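Xylose isomerase-like TIM barrel (Anabaena variabilis ATCC 29413, PDB 2QW5) binds zinc and D-xylose at the mouth of a TIM barrel and is probably a sugar or sugar phosphate isomerase or epimerase. Local coordinates at residues 11-16 / 46-51; 213-218 / 241-246; 245-250 / 277-282. All blocks are in the same frame, centred on the assembly; numbering follows the deposited sequence. Where two conformers were deposited one is given.

Contact 1. Residues 11-16 / 46-51; sequences IYISFF and SGFEFP
Tyr-12 lays its ring across the backbone of Gly-47, with Gly-47 CA over one face, 3.7 Å from the centroid of the Tyr-12 ring, in a CH-pi contact; Ser-46 OG lies at the ring edge. CG stands beside the backbone N and opposite the carbonyl carbon (chi1 -70°), which turns the ring over the neighbouring strand, where a side chain at Gly-47 would collide with Tyr-12 CE1. A serine in place of Tyr-12 would probably uncover Gly-47 CA and open a gap above this strand.

On the other face Ile-13, Phe-15, Phe-48 and Phe-50 gather. Phe-50 turns its edge toward the face of Phe-15, a T-shaped pair with ring centroids 5.3 Å apart and planes at 68°. Phe-48 CD1 meets the edge of the Phe-15 ring and packs 3.5 Å from Ile-13 CG2. Past the end of strand 11-14, on the sugar side, Phe-16 CE1 lies 3.5 Å from Pro-51 CB.

Four backbone bonds join the strands, among them Phe-15 N to Glu-49 O at 2.9 Å. Ser-14 OG accepts from Phe-16 N at 3.0 Å, an ST turn, and a water links it to Glu-49 OE1, while Glu-49 OE2 is held by Tyr-245 and Gln-247.

Strands 11-14 and 47-51, with helix 27-42 packed outside them, form the first beta-alpha-beta unit of the TIM barrel, and Phe-16 brings it to within about 4 Å (nearest atoms) of bound D-xylose.

Contact 2. Residues 213-218 / 241-246; sequences VVIDSA and GRLHYV. With ZN (zinc ion), chain D.
Leu-243 CD1 is the apolar meeting point, 3.6 Å from Ile-215 CD1 and 4.1 Å from Val-213 CG2. The Leu-243 side chain leaves with CG opposite its own backbone N (chi1 -176°), which carries its end toward the partner strand, where it crosses Ile-215 at about a right angle. Helices 227-240 and 263-273 cover this outer face, the first through Phe-230, Val-234 and Leu-237, the second through Phe-266. On the inner face Val-214 and Tyr-245 lie alongside each other and point the same way, with Val-214 CG2 3.6 Å from Tyr-245 CD2; the hydroxyl of Tyr-245 runs on to Glu-49 and Ser-85.

Strands 211-216 and 243-248 are parallel neighbours in the TIM barrel, and their pairing contains a beta bulge. The register slips by one residue between Val-213 and Val-214, and Val-213 O takes two weak bonds, from His-244 N at 3.1 Å and from Tyr-245 N at 3.4 Å. Regular pairing resumes where Ile-215 N donates to Tyr-245 O.

Toward the start of the strands, Val-213 N donates to Arg-242 O at 2.8 Å. The Arg-242 guanidinium is tied to the carbonyls of Val-211 and Val-206, and His-244 NE2 to that of Lys-209; Gly-241 ends helix 227-240 in a Schellman motif. At the opposite end lies Asp-216, whose OD2 binds the zinc ion at 2.3 Å. Its other oxygen, OD1, caps helix 217-223 through a weak bond from Ala-218 N at 2.8 Å, so one carboxylate serves both metal and helix start. Glu-183, Gln-247, Glu-281 and a water complete the zinc shell.

Contact 3. Residues 245-250 / 277-282; sequences YVQVSP and PIAVEI. With ZN (zinc ion), chain D.
Gln-247 and Glu-281 meet at the zinc ion, which Gln-247 OE1 binds at 2.4 Å and Glu-281 OE1 at 2.1 Å. The metal draws these two oxygens together, Gln-247 OE1 lying 3.2 Å from Glu-281 OE1, although neither can donate to the other. The side chains cross at a slant, with amide and carboxylate planes 61° apart. Glu-281 points its CG directly away from the backbone N (chi1 -164°) and runs extended, which lets it reach the metal with one oxygen; Glu-281 OE2 stays 3.3 Å from the zinc. The amide is fixed from its other side, since Gln-247 NE2 donates to Glu-49 OE2.

Hydrogen bonding continues along the backbone. Ala-279 N donates to Val-246 O, Val-248 N to Ala-279 O at 2.8 Å, and Glu-281 N to Val-248 O. Just beyond the strands, Ser-249 OG donates to Glu-281 O at 2.6 Å, so Glu-281 is held at N by the strand and at O by the serine that follows it. Arg-253 is a further partner of the Ser-249 hydroxyl.

Apolar contacts lie on both faces. Tyr-245 OH, bonded to Glu-49, passes 3.2 Å from Ala-279 CB, and its ring crosses Pro-277 at about a right angle. On the outer face Val-248 CG2 lies 4.1 Å from Val-280 CG2, with helix 314-332 packed against both valines.

Asp-216 and Glu-183 bring the ligand carboxylates to three; with a neutral amide as fourth protein ligand, the direct ligands probably gather less negative charge than four acids would, while zinc still holds a water. Glu-49, a second-shell acid, stands close to Glu-281, its charge probably eased by Tyr-245 and Gln-247.

How the contacts relate
All three contacts are buried pairings of parallel strands in one closed barrel, and none lies on its surface. Contacts 2 and 3 share strand 243-248 and use its two edges, so that it pairs with 211-216 on one and 278-280 on the other. Contact 1 joins the first two strands; strand 11-14 pairs on its other edge with 278-280 of contact 3, and that pairing closes the barrel. Their chemistry differs: contact 1 is mainly aromatic and supplies no zinc ligand, contact 2 gives the metal one carboxylate, and contact 3 gives it an amide and a carboxylate. Glu-49 of contact 1 ties that pairing to contact 3 from the second shell.

Contact 1. Residues 11-16 / 46-51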
# COMPACT_ATOMS: atom_id res chain seq x y z
N ILE A 11 27.42 -16.18 -25.82
CA ILE A 11 27.06 -15.46 -24.61
C ILE A 11 26.21 -14.28 -25.03
O ILE A 11 26.64 -13.47 -25.86
CB ILE A 11 28.31 -14.97 -23.80
CG1 ILE A 11 29.29 -16.12 -23.53
CG2 ILE A 11 27.90 -14.29 -22.47
CD1 ILE A 11 28.67 -17.27 -22.82
N TYR A 12 25.01 -14.19 -24.47
CA TYR A 12 24.07 -13.08 -24.72
C TYR A 12 24.04 -12.19 -23.49
O TYR A 12 24.57 -12.56 -22.45
CB TYR A 12 22.66 -13.62 -24.94
CG TYR A 12 22.38 -14.38 -26.22
CD1 TYR A 12 23.40 -14.90 -27.06
CD2 TYR A 12 21.05 -14.72 -26.54
CE1 TYR A 12 23.06 -15.65 -28.22
CE2 TYR A 12 20.74 -15.46 -27.68
CZ TYR A 12 21.73 -15.92 -28.51
OH TYR A 12 21.38 -16.66 -29.62
N ILE A 13 23.48 -11.00 -23.62
CA ILE A 13 23.21 -10.12 -22.47
C ILE A 13 21.80 -9.54 -22.55
O ILE A 13 21.33 -9.20 -23.63
CB ILE A 13 24.27 -9.04 -22.32
CG1 ILE A 13 24.06 -8.26 -21.01
CG2 ILE A 13 24.33 -8.16 -23.59
CD1 ILE A 13 25.27 -7.39 -20.59
N SER A 14 21.13 -9.45 -21.39
CA SER A 14 19.81 -8.87 -21.32
C SER A 14 19.80 -7.33 -21.44
O SER A 14 20.59 -6.66 -20.80
CB SER A 14 19.17 -9.18 -19.98
OG SER A 14 17.90 -8.57 -19.90
N PHE A 15 18.81 -6.80 -22.17
CA PHE A 15 18.55 -5.35 -22.23
C PHE A 15 18.00 -4.77 -20.92
O PHE A 15 17.81 -3.57 -20.85
CB PHE A 15 17.73 -4.91 -23.47
CG PHE A 15 18.57 -4.25 -24.52
CD1 PHE A 15 19.67 -4.93 -25.06
CD2 PHE A 15 18.29 -2.94 -24.94
CE1 PHE A 15 20.48 -4.32 -26.01
CE2 PHE A 15 19.13 -2.31 -25.89
CZ PHE A 15 20.21 -3.01 -26.44
N PHE A 16 17.72 -5.61 -19.89
CA PHE A 16 17.43 -5.09 -18.52
C PHE A 16 18.57 -4.26 -17.88
O PHE A 16 18.39 -3.67 -16.80
CB PHE A 16 17.03 -6.22 -17.58
CG PHE A 16 15.71 -6.87 -17.92
CD1 PHE A 16 14.64 -6.15 -18.47
CD2 PHE A 16 15.50 -8.20 -17.59
CE1 PHE A 16 13.41 -6.72 -18.67
CE2 PHE A 16 14.26 -8.78 -17.84
CZ PHE A 16 13.21 -8.04 -18.35
N SER A 46 27.26 -12.05 -28.49
CA SER A 46 26.74 -12.46 -29.81
C SER A 46 25.21 -12.42 -29.93
O SER A 46 24.64 -12.64 -31.03
CB SER A 46 27.27 -13.84 -30.14
OG SER A 46 26.74 -14.76 -29.23
N GLY A 47 24.53 -12.12 -28.83
CA GLY A 47 23.08 -11.97 -28.87
C GLY A 47 22.54 -11.19 -27.68
O GLY A 47 23.25 -10.95 -26.71
N PHE A 48 21.27 -10.81 -27.78
CA PHE A 48 20.63 -9.91 -26.77
C PHE A 48 19.25 -10.34 -26.40
O PHE A 48 18.57 -10.85 -27.26
CB PHE A 48 20.65 -8.49 -27.33
CG PHE A 48 22.03 -8.04 -27.67
CD1 PHE A 48 22.85 -7.47 -26.71
CD2 PHE A 48 22.56 -8.34 -28.91
CE1 PHE A 48 24.19 -7.14 -27.01
CE2 PHE A 48 23.90 -8.04 -29.23
CZ PHE A 48 24.72 -7.43 -28.28
N GLU A 49 18.85 -10.20 -25.13
CA GLU A 49 17.48 -10.53 -24.73
C GLU A 49 16.75 -9.21 -24.73
O GLU A 49 17.14 -8.29 -24.04
CB GLU A 49 17.30 -11.11 -23.31
CG GLU A 49 18.25 -12.14 -22.85
CD GLU A 49 17.71 -12.84 -21.57
OE1 GLU A 49 16.87 -12.26 -20.80
OE2 GLU A 49 18.14 -13.96 -21.35
N PHE A 50 15.68 -9.17 -25.48
CA PHE A 50 14.79 -8.01 -25.59
C PHE A 50 13.52 -8.28 -24.81
O PHE A 50 12.81 -9.23 -25.13
CB PHE A 50 14.40 -7.82 -27.06
CG PHE A 50 15.42 -7.06 -27.89
CD1 PHE A 50 16.72 -6.79 -27.46
CD2 PHE A 50 15.05 -6.71 -29.20
CE1 PHE A 50 17.61 -6.08 -28.28
CE2 PHE A 50 15.93 -6.04 -30.02
CZ PHE A 50 17.21 -5.72 -29.57
N PRO A 51 13.27 -7.48 -23.73
CA PRO A 51 11.96 -7.57 -23.11
C PRO A 51 10.91 -7.01 -24.07
O PRO A 51 11.18 -6.03 -24.75
CB PRO A 51 12.07 -6.69 -21.86
CG PRO A 51 13.18 -5.71 -22.17
CD PRO A 51 14.14 -6.51 -23.02
O HOH W 1 29.18 -14.93 -27.58
O HOH W 2 15.67 -9.78 -20.61

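Contact 2. Residues 213-218 / 241-246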
# COMPACT_ATOMS: atom_id res chain seq x y z
N VAL A 213 11.74 -24.97 -20.24
CA VAL A 213 12.22 -24.11 -19.15
C VAL A 213 13.44 -23.29 -19.48
O VAL A 213 14.23 -23.64 -20.34
CB VAL A 213 12.56 -24.96 -17.87
CG1 VAL A 213 11.51 -26.02 -17.63
CG2 VAL A 213 13.88 -25.63 -17.97
N VAL A 214 13.55 -22.19 -18.74
CA VAL A 214 14.80 -21.46 -18.62
C VAL A 214 15.20 -21.67 -17.15
O VAL A 214 14.34 -21.59 -16.26
CB VAL A 214 14.71 -19.96 -18.94
CG1 VAL A 214 13.48 -19.29 -18.28
CG2 VAL A 214 16.02 -19.29 -18.59
N ILE A 215 16.48 -22.00 -16.91
CA ILE A 215 17.04 -22.06 -15.57
C ILE A 215 17.92 -20.82 -15.44
O ILE A 215 18.85 -20.66 -16.22
CB ILE A 215 17.87 -23.33 -15.30
CG1 ILE A 215 17.05 -24.61 -15.57
CG2 ILE A 215 18.39 -23.32 -13.83
CD1 ILE A 215 17.89 -25.85 -15.48
N ASP A 216 17.57 -19.96 -14.47
CA ASP A 216 18.27 -18.70 -14.14
C ASP A 216 18.93 -18.98 -12.78
O ASP A 216 18.22 -19.36 -11.82
CB ASP A 216 17.24 -17.59 -14.06
CG ASP A 216 17.80 -16.26 -13.52
OD1 ASP A 216 18.51 -16.24 -12.50
OD2 ASP A 216 17.43 -15.22 -14.08
N SER A 217 20.25 -18.80 -12.70
CA SER A 217 21.03 -19.10 -11.49
C SER A 217 20.60 -18.31 -10.25
O SER A 217 20.61 -18.87 -9.15
CB SER A 217 22.52 -18.89 -11.75
OG SER A 217 22.81 -17.52 -12.10
N ALA A 218 20.21 -17.03 -10.42
CA ALA A 218 19.71 -16.20 -9.29
C ALA A 218 18.47 -16.83 -8.65
O ALA A 218 18.41 -16.98 -7.42
CB ALA A 218 19.39 -14.78 -9.74
N GLY A 241 13.84 -33.13 -23.39
CA GLY A 241 14.01 -32.15 -24.43
C GLY A 241 13.36 -30.83 -24.05
O GLY A 241 12.87 -30.14 -24.94
N ARG A 242 13.40 -30.46 -22.77
CA ARG A 242 12.77 -29.23 -22.25
C ARG A 242 13.70 -28.19 -21.62
O ARG A 242 13.19 -27.23 -21.02
CB ARG A 242 11.64 -29.61 -21.29
CG ARG A 242 10.45 -30.10 -22.02
CD ARG A 242 9.38 -30.63 -21.13
NE ARG A 242 8.09 -30.13 -21.57
CZ ARG A 242 6.89 -30.60 -21.23
NH1 ARG A 242 6.74 -31.66 -20.45
NH2 ARG A 242 5.83 -29.99 -21.71
N LEU A 243 15.02 -28.35 -21.75
CA LEU A 243 15.98 -27.38 -21.22
C LEU A 243 16.31 -26.48 -22.38
O LEU A 243 17.28 -26.66 -23.06
CB LEU A 243 17.20 -28.06 -20.59
CG LEU A 243 18.28 -27.19 -19.89
CD1 LEU A 243 17.75 -26.04 -19.11
CD2 LEU A 243 19.10 -28.08 -18.98
N HIS A 244 15.46 -25.46 -22.57
CA HIS A 244 15.57 -24.57 -23.70
C HIS A 244 16.51 -23.40 -23.58
O HIS A 244 16.87 -22.81 -24.60
CB HIS A 244 14.18 -24.05 -24.08
CG HIS A 244 13.21 -25.13 -24.46
ND1 HIS A 244 13.60 -26.30 -25.08
CD2 HIS A 244 11.86 -25.17 -24.41
CE1 HIS A 244 12.53 -27.03 -25.34
NE2 HIS A 244 11.46 -26.36 -24.96
N TYR A 245 16.86 -23.01 -22.36
CA TYR A 245 17.64 -21.78 -22.17
C TYR A 245 18.26 -21.71 -20.79
O TYR A 245 17.76 -22.35 -19.87
CB TYR A 245 16.70 -20.60 -22.36
CG TYR A 245 17.30 -19.23 -22.62
CD1 TYR A 245 18.21 -19.00 -23.65
CD2 TYR A 245 16.84 -18.13 -21.91
CE1 TYR A 245 18.67 -17.68 -23.95
CE2 TYR A 245 17.30 -16.83 -22.19
CZ TYR A 245 18.19 -16.61 -23.19
OH TYR A 245 18.63 -15.34 -23.42
N VAL A 246 19.31 -20.91 -20.63
CA VAL A 246 20.06 -20.80 -19.36
C VAL A 246 20.52 -19.35 -19.20
O VAL A 246 21.03 -18.78 -20.16
CB VAL A 246 21.30 -21.73 -19.32
CG1 VAL A 246 22.17 -21.45 -18.09
CG2 VAL A 246 20.90 -23.19 -19.32
ZN ZN D . 15.78 -14.30 -15.38
O HOH W 3 14.83 -13.00 -14.13

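Contact 3. Residues 245-250 / 277-282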
# COMPACT_ATOMS: atom_id res chain seq x y z
N TYR A 245 16.86 -23.01 -22.36
CA TYR A 245 17.64 -21.78 -22.17
C TYR A 245 18.26 -21.71 -20.79
O TYR A 245 17.76 -22.35 -19.87
CB TYR A 245 16.70 -20.60 -22.36
CG TYR A 245 17.30 -19.23 -22.62
CD1 TYR A 245 18.21 -19.00 -23.65
CD2 TYR A 245 16.84 -18.13 -21.91
CE1 TYR A 245 18.67 -17.68 -23.95
CE2 TYR A 245 17.30 -16.83 -22.19
CZ TYR A 245 18.19 -16.61 -23.19
OH TYR A 245 18.63 -15.34 -23.42
N VAL A 246 19.31 -20.91 -20.63
CA VAL A 246 20.06 -20.80 -19.36
C VAL A 246 20.52 -19.35 -19.20
O VAL A 246 21.03 -18.78 -20.16
CB VAL A 246 21.30 -21.73 -19.32
CG1 VAL A 246 22.17 -21.45 -18.09
CG2 VAL A 246 20.90 -23.19 -19.32
N GLN A 247 20.29 -18.80 -18.00
CA GLN A 247 20.68 -17.46 -17.62
C GLN A 247 21.63 -17.46 -16.41
O GLN A 247 21.42 -18.22 -15.44
CB GLN A 247 19.48 -16.61 -17.31
CG GLN A 247 18.57 -16.38 -18.45
CD GLN A 247 17.44 -15.50 -18.05
OE1 GLN A 247 16.82 -15.70 -17.01
NE2 GLN A 247 17.19 -14.46 -18.83
N VAL A 248 22.70 -16.66 -16.49
CA VAL A 248 23.64 -16.49 -15.38
C VAL A 248 23.36 -15.09 -14.85
O VAL A 248 23.36 -14.09 -15.60
CB VAL A 248 25.13 -16.72 -15.76
CG1 VAL A 248 25.35 -18.24 -15.99
CG2 VAL A 248 25.55 -15.87 -16.96
N SER A 249 23.10 -15.04 -13.54
CA SER A 249 22.72 -13.82 -12.85
C SER A 249 23.05 -14.00 -11.39
O SER A 249 22.71 -15.05 -10.82
CB SER A 249 21.21 -13.61 -12.96
OG SER A 249 20.85 -12.33 -12.52
N PRO A 250 23.67 -12.98 -10.75
CA PRO A 250 24.06 -13.15 -9.36
C PRO A 250 22.82 -13.04 -8.45
O PRO A 250 21.77 -12.58 -8.91
CB PRO A 250 25.04 -11.99 -9.17
CG PRO A 250 24.54 -10.94 -10.01
CD PRO A 250 23.99 -11.63 -11.22
N PRO A 277 22.64 -20.96 -26.09
CA PRO A 277 23.28 -19.74 -25.60
C PRO A 277 23.12 -19.55 -24.08
O PRO A 277 22.10 -19.98 -23.54
CB PRO A 277 22.53 -18.64 -26.36
CG PRO A 277 21.21 -19.21 -26.65
CD PRO A 277 21.41 -20.67 -26.85
N ILE A 278 24.12 -18.94 -23.44
CA ILE A 278 24.12 -18.63 -22.00
C ILE A 278 23.93 -17.12 -21.89
O ILE A 278 24.77 -16.40 -22.36
CB ILE A 278 25.46 -19.02 -21.31
CG1 ILE A 278 25.72 -20.53 -21.40
CG2 ILE A 278 25.46 -18.59 -19.84
CD1 ILE A 278 24.73 -21.37 -20.63
N ALA A 279 22.81 -16.65 -21.30
CA ALA A 279 22.53 -15.20 -21.21
C ALA A 279 22.92 -14.58 -19.87
O ALA A 279 22.60 -15.10 -18.84
CB ALA A 279 21.11 -14.91 -21.48
N VAL A 280 23.67 -13.48 -19.92
CA VAL A 280 24.00 -12.68 -18.75
C VAL A 280 22.76 -11.81 -18.50
O VAL A 280 22.41 -11.01 -19.35
CB VAL A 280 25.23 -11.75 -19.03
CG1 VAL A 280 25.37 -10.66 -17.93
CG2 VAL A 280 26.49 -12.59 -19.17
N GLU A 281 22.10 -11.99 -17.35
CA GLU A 281 20.91 -11.20 -17.02
C GLU A 281 21.14 -10.32 -15.78
O GLU A 281 21.02 -10.78 -14.65
CB GLU A 281 19.69 -12.06 -16.85
CG GLU A 281 18.41 -11.20 -16.90
CD GLU A 281 17.18 -11.99 -16.70
OE1 GLU A 281 17.19 -12.77 -15.71
OE2 GLU A 281 16.22 -11.82 -17.48
N ILE A 282 21.49 -9.06 -16.03
CA ILE A 282 21.76 -8.09 -15.00
C ILE A 282 20.63 -7.03 -15.06
O ILE A 282 20.37 -6.42 -16.12
CB ILE A 282 23.18 -7.45 -15.22
CG1 ILE A 282 24.28 -8.53 -15.03
CG2 ILE A 282 23.41 -6.26 -14.25
CD1 ILE A 282 25.70 -8.02 -15.30
ZN ZN D . 15.78 -14.30 -15.38
O HOH W 3 14.83 -13.00 -14.13